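Side-chain contacts in Alpha/beta hydrolase (Novosphingobium aromaticivorans, PDB 3BWX), which is probably a hydrolase of the alpha/beta hydrolase fold and binds calcium in the crystal, its natural substrate being unknown: residues L231-E236 with P267-P272; T259-G264 with E271-A276; E62-G65 with Y71-D74; M200-A203 with P209-A212. The protein carries 1 engineered substitution. All coordinates share one frame; numbering follows the deposited sequence. Where two conformers were deposited one is given.

Interaction 1. Residues L231-E236 with P267-P272; sequences LVLRGE and PTLDEP. With EDO (1,2-ethanediol), chain F; EDO (1,2-ethanediol), chain H.
L233 and L269 meet methyl to methyl, CD1 of L233 pressing on CD2 of L269 at 3.3 Å, tighter than ordinary van der Waals contact. The contact joins strand 230-235 of the central sheet of the alpha/beta hydrolase fold to the loop between strand 255-260 and helix 272-282, where members of this fold generally carry their catalytic histidine. The CB of L269 leaves to one side of the strand, and the end of the chain swings CD2 onto L233. Beside this pair, the P267 ring lies against the backbone where R234 passes into G235, with CG of P267 3.9 Å from N of G235. That same G235 N is bonded to D129, and P267 O is bonded to N128, so the end of strand 122-128 and the residue after it tie both segments together.

Further out, a bend at chi2 (81°) curls the E271 carboxylate back under its own loop. OE2 of E271 uses its syn lone pair to accept from N of T268 (2.9 Å, 161°), while OE1 accepts a weak bond from N of L269 besides the hydroxyl of S274. T268 opens an ST turn, its OG1 accepting from N of D270 at 3.1 Å. Beyond the turn, OD2 of D270 has a salt bridge with R184 and also accepts a 2.6 Å hydrogen bond from O1 of a 1,2-ethanediol (chain H), probably from the crystallisation liquor.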
loop_
_atom_site.group_PDB
_atom_site.type_symbol
_atom_site.label_atom_id
_atom_site.label_comp_id
_atom_site.label_asym_id
_atom_site.label_seq_id
_atom_site.Cartn_x
_atom_site.Cartn_y
_atom_site.Cartn_z
ATOM N N LEU A 231 10.559 -9.463 -4.628
ATOM C CA LEU A 231 10.242 -8.769 -5.862
ATOM C C LEU A 231 10.103 -7.286 -5.589
ATOM O O LEU A 231 9.419 -6.888 -4.626
ATOM C CB LEU A 231 8.905 -9.272 -6.410
ATOM C CG LEU A 231 8.223 -8.469 -7.565
ATOM C CD1 LEU A 231 9.061 -8.488 -8.857
ATOM C CD2 LEU A 231 6.774 -8.997 -7.829
ATOM N N VAL A 232 10.718 -6.500 -6.474
ATOM C CA VAL A 232 10.569 -5.056 -6.509
ATOM C C VAL A 232 9.875 -4.676 -7.815
ATOM O O VAL A 232 10.389 -4.997 -8.893
ATOM C CB VAL A 232 11.903 -4.331 -6.382
ATOM C CG1 VAL A 232 11.667 -2.812 -6.358
ATOM C CG2 VAL A 232 12.634 -4.741 -5.144
ATOM N N LEU A 233 8.725 -4.045 -7.752
ATOM C CA LEU A 233 8.047 -3.477 -8.899
ATOM C C LEU A 233 8.352 -1.983 -8.955
ATOM O O LEU A 233 8.348 -1.266 -7.958
ATOM C CB LEU A 233 6.504 -3.721 -8.814
ATOM C CG LEU A 233 6.036 -5.191 -8.882
ATOM C CD1 LEU A 233 4.609 -5.391 -8.396
ATOM C CD2 LEU A 233 6.214 -5.762 -10.295
ATOM N N ARG A 234 8.574 -1.458 -10.138
ATOM C CA ARG A 234 8.838 -0.043 -10.324
ATOM C C ARG A 234 8.034 0.450 -11.528
ATOM O O ARG A 234 8.076 -0.181 -12.598
ATOM C CB ARG A 234 10.345 0.212 -10.592
ATOM C CG ARG A 234 10.632 1.667 -10.760
ATOM C CD ARG A 234 12.053 1.989 -11.104
ATOM N NE ARG A 234 12.039 3.430 -11.304
ATOM C CZ ARG A 234 11.990 4.084 -12.464
ATOM N NH1 ARG A 234 12.152 3.464 -13.639
ATOM N NH2 ARG A 234 11.850 5.392 -12.461
ATOM N N GLY A 235 7.368 1.597 -11.389
ATOM C CA GLY A 235 6.845 2.283 -12.544
ATOM C C GLY A 235 7.965 2.941 -13.340
ATOM O O GLY A 235 8.757 3.664 -12.745
ATOM N N GLU A 236 7.992 2.732 -14.664
ATOM C CA GLU A 236 9.051 3.264 -15.510
ATOM C C GLU A 236 9.306 4.757 -15.268
ATOM O O GLU A 236 10.462 5.214 -15.285
ATOM C CB GLU A 236 8.672 3.056 -16.955
ATOM C CG GLU A 236 9.760 3.508 -17.937
ATOM C CD GLU A 236 9.456 3.048 -19.340
ATOM O OE1 GLU A 236 8.337 3.349 -19.802
ATOM O OE2 GLU A 236 10.335 2.404 -19.945
ATOM N N PRO A 267 2.493 1.249 -9.838
ATOM C CA PRO A 267 1.719 0.175 -10.459
ATOM C C PRO A 267 0.493 -0.171 -9.609
ATOM O O PRO A 267 0.542 -0.137 -8.378
ATOM C CB PRO A 267 2.704 -0.985 -10.521
ATOM C CG PRO A 267 4.044 -0.279 -10.654
ATOM C CD PRO A 267 3.913 0.873 -9.726
ATOM N N THR A 268 -0.648 -0.452 -10.262
ATOM C CA THR A 268 -1.870 -0.768 -9.569
ATOM C C THR A 268 -1.854 -2.234 -9.050
ATOM O O THR A 268 -2.685 -2.597 -8.194
ATOM C CB THR A 268 -3.095 -0.609 -10.478
ATOM O OG1 THR A 268 -3.018 -1.543 -11.554
ATOM C CG2 THR A 268 -3.234 0.840 -10.995
ATOM N N LEU A 269 -0.932 -3.049 -9.626
ATOM C CA LEU A 269 -0.820 -4.504 -9.468
ATOM C C LEU A 269 -1.890 -5.262 -10.258
ATOM O O LEU A 269 -2.011 -6.498 -10.135
ATOM C CB LEU A 269 -0.834 -4.888 -7.962
ATOM C CG LEU A 269 0.173 -4.135 -7.095
ATOM C CD1 LEU A 269 0.109 -4.579 -5.652
ATOM C CD2 LEU A 269 1.599 -4.245 -7.620
ATOM N N ASP A 270 -2.686 -4.532 -11.038
ATOM C CA ASP A 270 -3.639 -5.145 -12.001
ATOM C C ASP A 270 -3.073 -5.291 -13.428
ATOM O O ASP A 270 -3.704 -5.889 -14.298
ATOM C CB ASP A 270 -4.955 -4.376 -12.055
ATOM C CG ASP A 270 -5.635 -4.250 -10.704
ATOM O OD1 ASP A 270 -5.454 -5.095 -9.779
ATOM O OD2 ASP A 270 -6.360 -3.265 -10.579
ATOM N N GLU A 271 -1.906 -4.703 -13.670
ATOM C CA GLU A 271 -1.193 -4.920 -14.929
ATOM C C GLU A 271 -0.811 -6.392 -15.113
ATOM O O GLU A 271 -0.360 -7.039 -14.154
ATOM C CB GLU A 271 0.119 -4.117 -14.973
ATOM C CG GLU A 271 -0.005 -2.618 -14.708
ATOM C CD GLU A 271 -0.098 -2.197 -13.247
ATOM O OE1 GLU A 271 0.222 -2.989 -12.331
ATOM O OE2 GLU A 271 -0.470 -1.009 -13.053
ATOM N N PRO A 272 -1.000 -6.935 -16.323
ATOM C CA PRO A 272 -0.600 -8.328 -16.511
ATOM C C PRO A 272 0.813 -8.677 -16.063
ATOM O O PRO A 272 1.042 -9.738 -15.437
ATOM C CB PRO A 272 -0.735 -8.535 -18.010
ATOM C CG PRO A 272 -1.853 -7.576 -18.381
ATOM C CD PRO A 272 -1.598 -6.369 -17.548
HETATM C C1 EDO F . -4.207 -0.979 -15.406
HETATM O O1 EDO F . -3.866 -1.120 -14.023
HETATM C C2 EDO F . -3.940 -2.277 -16.106
HETATM O O2 EDO F . -5.063 -3.107 -15.807
HETATM C C1 EDO H . -6.771 0.004 -11.956
HETATM O O1 EDO H . -7.237 -1.355 -12.126
HETATM C C2 EDO H . -7.324 0.933 -13.041
HETATM O O2 EDO H . -6.777 0.503 -14.297
#

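Interaction 2. Residues T259-G264 with E271-A276; sequences TLPRIG and EPESIA
OE1 of E271, whose carboxylate packs against I263, receives a 2.7 Å hydrogen bond from OG of S274. The hydroxyl comes from the anti side and stands 31° out of the carboxylate plane. Because E271 is the N-cap residue of helix 272-282, this bond links the side chain before the helix to its first turn. The isobutyl end of L260 closes over the hydroxyl, CD1 of L260 lying 3.4 Å from OG of S274 and 3.7 Å from CB of E273. The L260 and E273 side chains run antiparallel alongside one another.

The contact thus packs the end of the edge strand 255-260, and the type II turn L260-I263 that follows it, against the start of the final helix of the alpha/beta hydrolase fold. Beyond the strand, CD of P261 approaches OE1 of E273 to 3.2 Å. On the other flank I263 and E271 approach from opposite directions, CD1 of I263 lying 3.4 Å from OE2 of E271; a chi1 of 69° sets CG1 between the backbone N and the carbonyl carbon, which aims CD1 at the carboxylate. The polar link across the segments is a water, which donates to O of T259 and to OE1 of E273, each at 2.7 Å.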
loop_
_atom_site.group_PDB
_atom_site.type_symbol
_atom_site.label_atom_id
_atom_site.label_comp_id
_atom_site.label_asym_id
_atom_site.label_seq_id
_atom_site.Cartn_x
_atom_site.Cartn_y
_atom_site.Cartn_z
ATOM N N THR A 259 10.062 -3.664 -14.140
ATOM C CA THR A 259 9.660 -2.305 -14.438
ATOM C C THR A 259 8.444 -2.335 -15.354
ATOM O O THR A 259 8.462 -3.009 -16.377
ATOM C CB THR A 259 10.797 -1.526 -15.102
ATOM O OG1 THR A 259 11.915 -1.449 -14.186
ATOM C CG2 THR A 259 10.319 -0.111 -15.523
ATOM N N LEU A 260 7.397 -1.599 -14.971
ATOM C CA LEU A 260 6.124 -1.501 -15.699
ATOM C C LEU A 260 6.211 -0.353 -16.679
ATOM O O LEU A 260 6.407 0.795 -16.289
ATOM C CB LEU A 260 4.931 -1.328 -14.750
ATOM C CG LEU A 260 4.387 -2.502 -13.939
ATOM C CD1 LEU A 260 4.024 -3.723 -14.884
ATOM C CD2 LEU A 260 5.320 -2.877 -12.822
ATOM N N PRO A 261 6.114 -0.658 -17.978
ATOM C CA PRO A 261 6.220 0.442 -18.975
ATOM C C PRO A 261 5.145 1.519 -18.887
ATOM O O PRO A 261 3.967 1.209 -18.617
ATOM C CB PRO A 261 6.105 -0.293 -20.319
ATOM C CG PRO A 261 6.483 -1.706 -20.004
ATOM C CD PRO A 261 6.002 -1.980 -18.601
ATOM N N ARG A 262 5.558 2.769 -19.092
ATOM C CA ARG A 262 4.652 3.911 -19.278
ATOM C C ARG A 262 3.758 4.230 -18.073
ATOM O O ARG A 262 2.707 4.846 -18.230
ATOM C CB ARG A 262 3.776 3.715 -20.524
ATOM C CG ARG A 262 4.628 3.440 -21.748
ATOM C CD ARG A 262 4.089 3.946 -23.085
ATOM N NE ARG A 262 2.913 4.825 -23.087
ATOM C CZ ARG A 262 2.949 6.142 -23.323
ATOM N NH1 ARG A 262 4.090 6.764 -23.571
ATOM N NH2 ARG A 262 1.831 6.847 -23.331
ATOM N N ILE A 263 4.156 3.813 -16.881
ATOM C CA ILE A 263 3.418 4.209 -15.715
ATOM C C ILE A 263 4.389 4.638 -14.634
ATOM O O ILE A 263 5.549 4.235 -14.618
ATOM C CB ILE A 263 2.425 3.125 -15.188
ATOM C CG1 ILE A 263 3.140 1.935 -14.600
ATOM C CG2 ILE A 263 1.398 2.644 -16.234
ATOM C CD1 ILE A 263 2.156 0.903 -14.008
ATOM N N GLY A 264 3.872 5.443 -13.717
ATOM C CA GLY A 264 4.687 6.067 -12.696
ATOM C C GLY A 264 4.398 5.470 -11.344
ATOM O O GLY A 264 4.198 4.247 -11.227
ATOM N N GLU A 271 -1.906 -4.703 -13.670
ATOM C CA GLU A 271 -1.193 -4.920 -14.929
ATOM C C GLU A 271 -0.811 -6.392 -15.113
ATOM O O GLU A 271 -0.360 -7.039 -14.154
ATOM C CB GLU A 271 0.119 -4.117 -14.973
ATOM C CG GLU A 271 -0.005 -2.618 -14.708
ATOM C CD GLU A 271 -0.098 -2.197 -13.247
ATOM O OE1 GLU A 271 0.222 -2.989 -12.331
ATOM O OE2 GLU A 271 -0.470 -1.009 -13.053
ATOM N N PRO A 272 -1.000 -6.935 -16.323
ATOM C CA PRO A 272 -0.600 -8.328 -16.511
ATOM C C PRO A 272 0.813 -8.677 -16.063
ATOM O O PRO A 272 1.042 -9.738 -15.437
ATOM C CB PRO A 272 -0.735 -8.535 -18.010
ATOM C CG PRO A 272 -1.853 -7.576 -18.381
ATOM C CD PRO A 272 -1.598 -6.369 -17.548
ATOM N N GLU A 273 1.753 -7.789 -16.369
ATOM C CA GLU A 273 3.134 -8.024 -15.978
ATOM C C GLU A 273 3.294 -8.041 -14.427
ATOM O O GLU A 273 4.151 -8.765 -13.904
ATOM C CB GLU A 273 4.049 -7.009 -16.629
ATOM C CG GLU A 273 4.195 -7.274 -18.126
ATOM C CD GLU A 273 4.605 -6.085 -18.973
ATOM O OE1 GLU A 273 4.853 -4.967 -18.447
ATOM O OE2 GLU A 273 4.688 -6.290 -20.198
ATOM N N SER A 274 2.527 -7.202 -13.715
ATOM C CA SER A 274 2.582 -7.177 -12.266
ATOM C C SER A 274 2.024 -8.463 -11.712
ATOM O O SER A 274 2.563 -9.037 -10.764
ATOM C CB SER A 274 1.750 -6.011 -11.705
ATOM O OG SER A 274 2.279 -4.741 -12.104
ATOM N N ILE A 275 0.891 -8.894 -12.234
ATOM C CA ILE A 275 0.217 -10.128 -11.763
ATOM C C ILE A 275 1.196 -11.301 -11.936
ATOM O O ILE A 275 1.398 -12.115 -11.017
ATOM C CB ILE A 275 -1.115 -10.373 -12.499
ATOM C CG1 ILE A 275 -2.100 -9.239 -12.190
ATOM C CG2 ILE A 275 -1.695 -11.770 -12.192
ATOM C CD1 ILE A 275 -3.215 -9.147 -13.219
ATOM N N ALA A 276 1.741 -11.420 -13.131
ATOM C CA ALA A 276 2.680 -12.504 -13.445
ATOM C C ALA A 276 3.905 -12.442 -12.527
ATOM O O ALA A 276 4.374 -13.449 -12.045
ATOM C CB ALA A 276 3.120 -12.455 -14.907
HETATM O O HOH W 1 7.183 -5.295 -17.192
#

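Interaction 3. Residues E62-G65 with Y71-D74. With EDO (1,2-ethanediol), chain P; EDO (1,2-ethanediol), chain R.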
loop_
_atom_site.group_PDB
_atom_site.type_symbol
_atom_site.label_atom_id
_atom_site.label_comp_id
_atom_site.label_asym_id
_atom_site.label_seq_id
_atom_site.Cartn_x
_atom_site.Cartn_y
_atom_site.Cartn_z
ATOM N N GLU A 62 -6.470 -1.806 6.698
ATOM C CA GLU A 62 -6.511 -0.364 6.498
ATOM C C GLU A 62 -5.994 0.314 7.781
ATOM O O GLU A 62 -6.441 -0.026 8.879
ATOM C CB GLU A 62 -7.971 0.072 6.264
ATOM C CG GLU A 62 -8.633 -0.798 5.223
ATOM C CD GLU A 62 -9.971 -0.323 4.805
ATOM O OE1 GLU A 62 -10.905 -0.146 5.647
ATOM O OE2 GLU A 62 -10.083 -0.140 3.587
HETATM N N MSE A 63 -5.053 1.246 7.620
HETATM C CA MSE A 63 -4.509 1.904 8.783
HETATM C C MSE A 63 -5.535 2.841 9.426
HETATM O O MSE A 63 -6.564 3.227 8.795
HETATM C CB MSE A 63 -3.245 2.655 8.398
HETATM C CG MSE A 63 -2.158 1.713 7.954
HETATM SE SE MSE A 63 -1.599 0.231 9.150
HETATM C CE MSE A 63 -2.972 -1.120 8.686
ATOM N N ARG A 64 -5.288 3.214 10.676
ATOM C CA ARG A 64 -6.161 4.166 11.350
ATOM C C ARG A 64 -6.289 5.373 10.428
ATOM O O ARG A 64 -5.302 5.816 9.799
ATOM C CB ARG A 64 -5.594 4.612 12.707
ATOM C CG ARG A 64 -4.182 5.190 12.656
ATOM C CD ARG A 64 -3.636 5.661 13.993
ATOM N NE ARG A 64 -3.474 4.530 14.879
ATOM C CZ ARG A 64 -3.548 4.558 16.194
ATOM N NH1 ARG A 64 -3.851 5.654 16.833
ATOM N NH2 ARG A 64 -3.361 3.430 16.870
ATOM N N GLY A 65 -7.507 5.883 10.332
ATOM C CA GLY A 65 -7.814 7.066 9.535
ATOM C C GLY A 65 -8.072 6.803 8.067
ATOM O O GLY A 65 -8.258 7.758 7.303
ATOM N N TYR A 71 -11.070 6.523 12.946
ATOM C CA TYR A 71 -10.271 7.745 12.972
ATOM C C TYR A 71 -9.717 7.994 14.378
ATOM O O TYR A 71 -10.369 7.622 15.362
ATOM C CB TYR A 71 -11.107 8.953 12.511
ATOM C CG TYR A 71 -11.477 8.996 11.015
ATOM C CD1 TYR A 71 -11.277 7.893 10.174
ATOM C CD2 TYR A 71 -12.023 10.153 10.454
ATOM C CE1 TYR A 71 -11.614 7.961 8.815
ATOM C CE2 TYR A 71 -12.368 10.219 9.122
ATOM C CZ TYR A 71 -12.160 9.126 8.313
ATOM O OH TYR A 71 -12.495 9.194 7.004
ATOM N N ALA A 72 -8.522 8.566 14.467
ATOM C CA ALA A 72 -7.893 8.828 15.745
ATOM C C ALA A 72 -8.395 10.093 16.376
ATOM O O ALA A 72 -8.520 11.091 15.699
ATOM C CB ALA A 72 -6.412 8.936 15.584
ATOM N N LYS A 73 -8.669 10.037 17.681
ATOM C CA LYS A 73 -8.980 11.253 18.436
ATOM C C LYS A 73 -7.783 12.194 18.461
ATOM O O LYS A 73 -7.960 13.400 18.462
ATOM C CB LYS A 73 -9.433 10.923 19.858
ATOM C CG LYS A 73 -10.828 10.326 19.928
ATOM C CD LYS A 73 -11.189 9.894 21.379
ATOM N N ASP A 74 -6.576 11.646 18.503
ATOM C CA ASP A 74 -5.317 12.366 18.498
ATOM C C ASP A 74 -4.619 12.176 17.145
ATOM O O ASP A 74 -3.941 11.133 16.918
ATOM C CB ASP A 74 -4.430 11.805 19.594
ATOM C CG ASP A 74 -3.105 12.493 19.695
ATOM O OD1 ASP A 74 -2.882 13.444 18.899
ATOM O OD2 ASP A 74 -2.277 12.105 20.555
HETATM C C1 EDO P . -7.467 7.100 19.989
HETATM O O1 EDO P . -8.635 7.655 19.372
HETATM C C2 EDO P . -6.181 7.455 19.249
HETATM O O2 EDO P . -5.944 8.867 19.309
HETATM C C1 EDO R . -13.487 -1.045 2.989
HETATM O O1 EDO R . -14.708 -0.332 2.792
HETATM C C2 EDO R . -12.440 -0.340 2.180
HETATM O O2 EDO R . -12.331 0.941 2.757
#
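The two segments draw closest at G65 and Y71, whose CA atoms lie 4.3 Å apart, with G65 in a left-handed conformation (phi 85°), readily adopted by glycine, that turns the chain after R64. Y71 starts out away from G65, but the end of its side chain comes back toward the glycine and meets it obliquely: CD1 of Y71 is 3.6 Å from CA of G65, and CE1 of Y71 is 3.7 Å from O of G65.

R64 makes the second, looser touch, its NH1 lying 4.3 Å from CB of A72 at an oblique angle. The aliphatic chain leaves in the position between the backbone N and the carbonyl carbon (chi1 55°) and bends again at chi3, which carries the guanidinium to two carboxylates: NH2 forms a salt bridge with D14 and NE one with D86. Paired with two carboxylates, this buried charge is probably well compensated. A 1,2-ethanediol (chain P) lies beside the R64-A72 pair, its O1 accepting from N of K73 (2.9 Å, 169°) and its O2 from N of D74 (3.0 Å).

Both segments belong to the long loop after strand 58-61, where many alpha/beta hydrolases have a similar RGxGxS sequence. E62, at the start of this loop, is tied through OE1 to H19 on strand 17-23, and R64 lies along the beginning of helix 80-94, touching Q82 and Y83.

Interaction 4. Residues M200-A203 with P209-A212; sequences MKIA and PVGA. Engineered in segment 209-212: V210 (natural residue Ala).
I202 and V210 lie at a slant to each other, each presenting its CG2 methyl to the other segment, with the two CG2 atoms 4.1 Å apart. That is a light apolar touch; the closer approach is between CG2 of V210 and the carbonyl O of I202, at 3.7 Å. The valine, an engineered residue in place of the natural alanine, points toward the 3-10 turn 200-203. Its CG2 is anti to the backbone N and its CG1 between N and the carbonyl carbon (chi1 62°), a placement that turns CG2 to I202 and brings CG1 to 4.5 Å from CA of A203. The end of the I202 side chain leads away, toward R66 and Y78, whereas V210 has L38 as a further neighbour.

Each backbone is shaped locally: N of A203 is bonded to O of M200 at 2.9 Å in the 3-10 turn, and P209-A212 form a type II turn in which G211 has a positive phi (90°). The residues between the segments include P205 and A208, which bind a calcium ion, and the V210 side chain comes within about 5 Å of a calcium. Between the segments a water donates to O of A203 (2.8 Å) and accepts from N of V210 (2.7 Å). The two sides of the calcium-binding loop are therefore joined by a bridging water and a light apolar touch made by the engineered valine; the water link uses main-chain atoms alone and does not rest on that side chain.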
loop_
_atom_site.group_PDB
_atom_site.type_symbol
_atom_site.label_atom_id
_atom_site.label_comp_id
_atom_site.label_asym_id
_atom_site.label_seq_id
_atom_site.Cartn_x
_atom_site.Cartn_y
_atom_site.Cartn_z
HETATM N N MSE A 200 -9.029 13.765 6.852
HETATM C CA MSE A 200 -8.263 14.911 6.439
HETATM C C MSE A 200 -7.167 15.298 7.431
HETATM O O MSE A 200 -6.093 15.758 7.007
HETATM C CB MSE A 200 -9.178 16.119 6.173
HETATM C CG MSE A 200 -10.030 15.989 4.921
HETATM SE SE MSE A 200 -9.106 15.637 3.218
HETATM C CE MSE A 200 -9.688 13.778 2.922
ATOM N N LYS A 201 -7.391 15.041 8.724
ATOM C CA LYS A 201 -6.425 15.379 9.751
ATOM C C LYS A 201 -5.088 14.646 9.629
ATOM O O LYS A 201 -4.139 15.057 10.311
ATOM C CB LYS A 201 -7.003 15.196 11.142
ATOM C CG LYS A 201 -8.121 16.186 11.386
ATOM C CD LYS A 201 -8.624 16.194 12.814
ATOM C CE LYS A 201 -9.631 17.307 12.979
ATOM N NZ LYS A 201 -10.392 17.182 14.238
ATOM N N ILE A 202 -5.020 13.596 8.794
ATOM C CA ILE A 202 -3.773 12.991 8.415
ATOM C C ILE A 202 -2.792 14.009 7.846
ATOM O O ILE A 202 -1.608 13.820 7.973
ATOM C CB ILE A 202 -4.008 11.777 7.444
ATOM C CG1 ILE A 202 -4.656 10.605 8.193
ATOM C CG2 ILE A 202 -2.733 11.357 6.733
ATOM C CD1 ILE A 202 -5.347 9.547 7.269
ATOM N N ALA A 203 -3.295 15.080 7.255
ATOM C CA ALA A 203 -2.428 16.122 6.689
ATOM C C ALA A 203 -1.719 17.001 7.725
ATOM O O ALA A 203 -0.825 17.762 7.393
ATOM C CB ALA A 203 -3.268 17.017 5.745
ATOM N N PRO A 209 6.211 17.021 8.139
ATOM C CA PRO A 209 5.182 16.956 7.125
ATOM C C PRO A 209 4.822 15.533 6.775
ATOM O O PRO A 209 5.668 14.633 6.795
ATOM C CB PRO A 209 5.860 17.561 5.898
ATOM C CG PRO A 209 6.902 18.420 6.432
ATOM C CD PRO A 209 7.404 17.750 7.676
ATOM N N VAL A 210 3.575 15.360 6.382
ATOM C CA VAL A 210 3.048 14.070 6.034
ATOM C C VAL A 210 3.870 13.456 4.898
ATOM O O VAL A 210 4.291 14.128 3.968
ATOM C CB VAL A 210 1.524 14.116 5.672
ATOM C CG1 VAL A 210 1.266 15.005 4.425
ATOM C CG2 VAL A 210 0.954 12.706 5.482
ATOM N N GLY A 211 4.107 12.164 5.017
ATOM C CA GLY A 211 4.883 11.463 4.020
ATOM C C GLY A 211 6.370 11.428 4.292
ATOM O O GLY A 211 7.124 10.740 3.568
ATOM N N ALA A 212 6.833 12.190 5.283
ATOM C CA ALA A 212 8.265 12.278 5.560
ATOM C C ALA A 212 8.765 10.895 5.909
ATOM O O ALA A 212 8.074 10.119 6.607
ATOM C CB ALA A 212 8.546 13.266 6.695
HETATM O O HOH W 2 1.920 17.493 6.753
#

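The four contacts form two pairs on opposite sides of the chain's centre. Interactions 1 and 2 have centres about 4 Å apart, share E271 and P272, and are tied by neighbouring strands: R234 O lies 2.8 Å from L260 N, a probable hydrogen bond. Interactions 3 and 4, with centres about 12 Å apart, touch where G65 O meets I202 CD1 at 3.4 Å. Between interactions 1 and 3 the centres are about 28 Å apart. The calcium ligands P205 and A208 lie in the loop between the two segments of interaction 4, while the R64 side chain stays about 12 Å from a calcium. L269 in interaction 1 lies near, without touching, a GxSxG sequence that probably forms the nucleophile elbow.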